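Local atomic coordinates of C2 toxin component I (PDB entry 2J3X), a protein that serves as the enzymatic component of the binary C2 toxin, an ADP-ribosyltransferase that modifies actin inside target cells. Residues 311-316 / 360-365. The protein carries 2 engineered substitutions. Residues are numbered along the deposited sequence; the frame is centred on the assembly and turned at random.
Sequences DFSFDK and KRRFIF. Engineered in segment 360-365: R361 (natural residue Ser).
R362 reaches across to the backbone of F312 and S313, and its course illustrates how an arginine can join its own loop to another through contact and a water rather than a direct hydrogen bond between them. From CB, which already points toward 311-316, the chain runs extended through CG to NE; these first carbons do the spanning, with M416 of strand 414-426 touching the side chain. CD is the first atom to arrive, 3.2 Å from F312 O and 4.0 Å from S313 CA. Here the chain turns: a fourth torsion of 83° about CD-NE twists the guanidinium out of line with the methylenes and lays one face under F312 O. Because that carbonyl stands over the plane and not in it, the angle at NE is poor for a bond, and NE sends its N-H instead to a water lying in the guanidinium plane, 3.0 Å away. At the tip, NH1 also passes beneath F312 O, while NH2 ends 3.9 Å from S313 CB and equally far from S313 OG.

The water accepts from F314 N too and donates to D315 OD2, so bridging D315 OD2 and R362 NE, which lie 5.1 Å apart. An ST turn, in which S313 OG accepts from D315 N (167° at the hydrogen), shapes this loop just where it enters the 315-318/321-324 hairpin. The second loop feeds strand 363-369 of the mixed five-stranded sheet, in the C-terminal of the protein's two ADP-ribosyltransferase regions.

Beside the polar linkage, F363 supplies an apolar one. Its CE2 approaches F314 CE2 at 3.6 Å, near the plane of the F314 ring, with the two planes inclined at 56°; its CZ meets F312 CD1. F312 CE1, in turn, sits over the centre of the F314 ring, and F306 and F332 meet F363 from elsewhere in the chain.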
loop_
_atom_site.group_PDB
_atom_site.type_symbol
_atom_site.label_atom_id
_atom_site.label_comp_id
_atom_site.label_asym_id
_atom_site.label_seq_id
_atom_site.Cartn_x
_atom_site.Cartn_y
_atom_site.Cartn_z
ATOM N N ASP A 311 -10.051 21.649 4.416
ATOM C CA ASP A 311 -11.114 20.917 3.771
ATOM C C ASP A 311 -10.919 20.832 2.255
ATOM O O ASP A 311 -11.874 20.653 1.496
ATOM C CB ASP A 311 -12.476 21.563 4.102
ATOM C CG ASP A 311 -12.528 23.054 3.758
ATOM O OD1 ASP A 311 -11.478 23.768 3.713
ATOM O OD2 ASP A 311 -13.683 23.536 3.579
ATOM N N PHE A 312 -9.661 20.905 1.847
ATOM C CA PHE A 312 -9.283 20.657 0.474
ATOM C C PHE A 312 -9.966 19.388 -0.009
ATOM O O PHE A 312 -9.891 18.362 0.679
ATOM C CB PHE A 312 -7.756 20.463 0.379
ATOM C CG PHE A 312 -7.295 20.183 -1.033
ATOM C CD1 PHE A 312 -7.309 18.860 -1.547
ATOM C CD2 PHE A 312 -6.884 21.222 -1.850
ATOM C CE1 PHE A 312 -6.934 18.611 -2.860
ATOM C CE2 PHE A 312 -6.489 20.988 -3.142
ATOM C CZ PHE A 312 -6.520 19.684 -3.673
ATOM N N SER A 313 -10.561 19.410 -1.192
ATOM C CA SER A 313 -11.219 18.184 -1.692
ATOM C C SER A 313 -10.709 17.804 -3.054
ATOM O O SER A 313 -10.474 18.691 -3.918
ATOM C CB SER A 313 -12.745 18.401 -1.789
ATOM O OG SER A 313 -13.408 17.291 -2.397
ATOM N N PHE A 314 -10.649 16.481 -3.291
ATOM C CA PHE A 314 -10.326 15.948 -4.608
ATOM C C PHE A 314 -11.526 15.599 -5.477
ATOM O O PHE A 314 -11.369 15.038 -6.583
ATOM C CB PHE A 314 -9.463 14.666 -4.413
ATOM C CG PHE A 314 -8.054 14.922 -3.954
ATOM C CD1 PHE A 314 -7.093 15.461 -4.842
ATOM C CD2 PHE A 314 -7.675 14.581 -2.665
ATOM C CE1 PHE A 314 -5.769 15.670 -4.441
ATOM C CE2 PHE A 314 -6.346 14.785 -2.250
ATOM C CZ PHE A 314 -5.386 15.314 -3.184
ATOM N N ASP A 315 -12.733 15.872 -4.975
ATOM C CA ASP A 315 -13.933 15.522 -5.713
ATOM C C ASP A 315 -14.576 16.740 -6.348
ATOM O O ASP A 315 -14.517 17.823 -5.756
ATOM C CB ASP A 315 -14.915 14.900 -4.742
ATOM C CG ASP A 315 -14.469 13.490 -4.330
ATOM O OD1 ASP A 315 -14.373 12.650 -5.248
ATOM O OD2 ASP A 315 -14.169 13.301 -3.148
ATOM N N LYS A 316 -15.218 16.507 -7.492
ATOM C CA LYS A 316 -15.994 17.554 -8.180
ATOM C C LYS A 316 -17.353 16.956 -8.598
ATOM O O LYS A 316 -17.540 15.727 -8.581
ATOM C CB LYS A 316 -15.211 18.091 -9.386
ATOM C CG LYS A 316 -14.981 17.058 -10.472
ATOM C CD LYS A 316 -14.184 17.563 -11.691
ATOM C CE LYS A 316 -14.261 16.501 -12.817
ATOM N NZ LYS A 316 -13.717 16.939 -14.179
ATOM N N LYS A 360 -13.117 10.665 7.341
ATOM C CA LYS A 360 -13.290 11.735 6.363
ATOM C C LYS A 360 -12.032 12.546 6.133
ATOM O O LYS A 360 -12.078 13.586 5.446
ATOM C CB LYS A 360 -14.426 12.668 6.795
ATOM C CG LYS A 360 -15.772 11.919 6.823
ATOM C CD LYS A 360 -16.887 12.886 7.175
ATOM C CE LYS A 360 -18.092 12.125 7.722
ATOM N NZ LYS A 360 -19.179 13.112 8.006
ATOM N N ARG A 361 -10.900 12.120 6.691
ATOM C CA ARG A 361 -9.628 12.786 6.391
ATOM C C ARG A 361 -9.044 12.136 5.137
ATOM O O ARG A 361 -8.899 10.902 5.097
ATOM C CB ARG A 361 -8.674 12.621 7.561
ATOM C CG ARG A 361 -9.226 13.325 8.831
ATOM C CD ARG A 361 -8.137 13.308 9.829
ATOM N NE ARG A 361 -8.522 13.915 11.098
ATOM C CZ ARG A 361 -7.703 13.982 12.144
ATOM N NH1 ARG A 361 -6.476 13.482 12.046
ATOM N NH2 ARG A 361 -8.119 14.531 13.284
ATOM N N ARG A 362 -8.726 12.954 4.126
ATOM C CA ARG A 362 -8.402 12.446 2.755
ATOM C C ARG A 362 -6.946 12.012 2.588
ATOM O O ARG A 362 -6.599 11.372 1.579
ATOM C CB ARG A 362 -8.704 13.586 1.737
ATOM C CG ARG A 362 -10.188 13.940 1.697
ATOM C CD ARG A 362 -10.365 15.240 0.905
ATOM N NE ARG A 362 -11.799 15.552 0.736
ATOM C CZ ARG A 362 -12.558 16.160 1.644
ATOM N NH1 ARG A 362 -12.081 16.535 2.814
ATOM N NH2 ARG A 362 -13.813 16.407 1.354
ATOM N N PHE A 363 -6.078 12.405 3.518
ATOM C CA PHE A 363 -4.631 12.194 3.283
ATOM C C PHE A 363 -4.158 11.063 4.210
ATOM O O PHE A 363 -3.980 11.258 5.406
ATOM C CB PHE A 363 -3.837 13.502 3.470
ATOM C CG PHE A 363 -4.313 14.607 2.540
ATOM C CD1 PHE A 363 -5.376 15.455 2.922
ATOM C CD2 PHE A 363 -3.739 14.771 1.294
ATOM C CE1 PHE A 363 -5.854 16.469 2.073
ATOM C CE2 PHE A 363 -4.198 15.804 0.395
ATOM C CZ PHE A 363 -5.279 16.676 0.806
ATOM N N ILE A 364 -4.004 9.867 3.632
ATOM C CA ILE A 364 -3.770 8.678 4.453
ATOM C C ILE A 364 -2.282 8.355 4.384
ATOM O O ILE A 364 -1.837 7.835 3.392
ATOM C CB ILE A 364 -4.545 7.483 3.889
ATOM C CG1 ILE A 364 -6.051 7.774 3.706
ATOM C CG2 ILE A 364 -4.260 6.207 4.749
ATOM C CD1 ILE A 364 -6.720 6.919 2.570
ATOM N N PHE A 365 -1.531 8.646 5.439
ATOM C CA PHE A 365 -0.121 8.266 5.472
ATOM C C PHE A 365 -0.026 6.794 5.776
ATOM O O PHE A 365 -0.558 6.340 6.791
ATOM C CB PHE A 365 0.699 9.026 6.471
ATOM C CG PHE A 365 1.096 10.397 5.969
ATOM C CD1 PHE A 365 2.209 10.562 5.166
ATOM C CD2 PHE A 365 0.301 11.494 6.271
ATOM C CE1 PHE A 365 2.591 11.852 4.704
ATOM C CE2 PHE A 365 0.678 12.786 5.802
ATOM C CZ PHE A 365 1.822 12.935 5.012
HETATM O O HOH W 1 -11.900 14.148 -1.896
#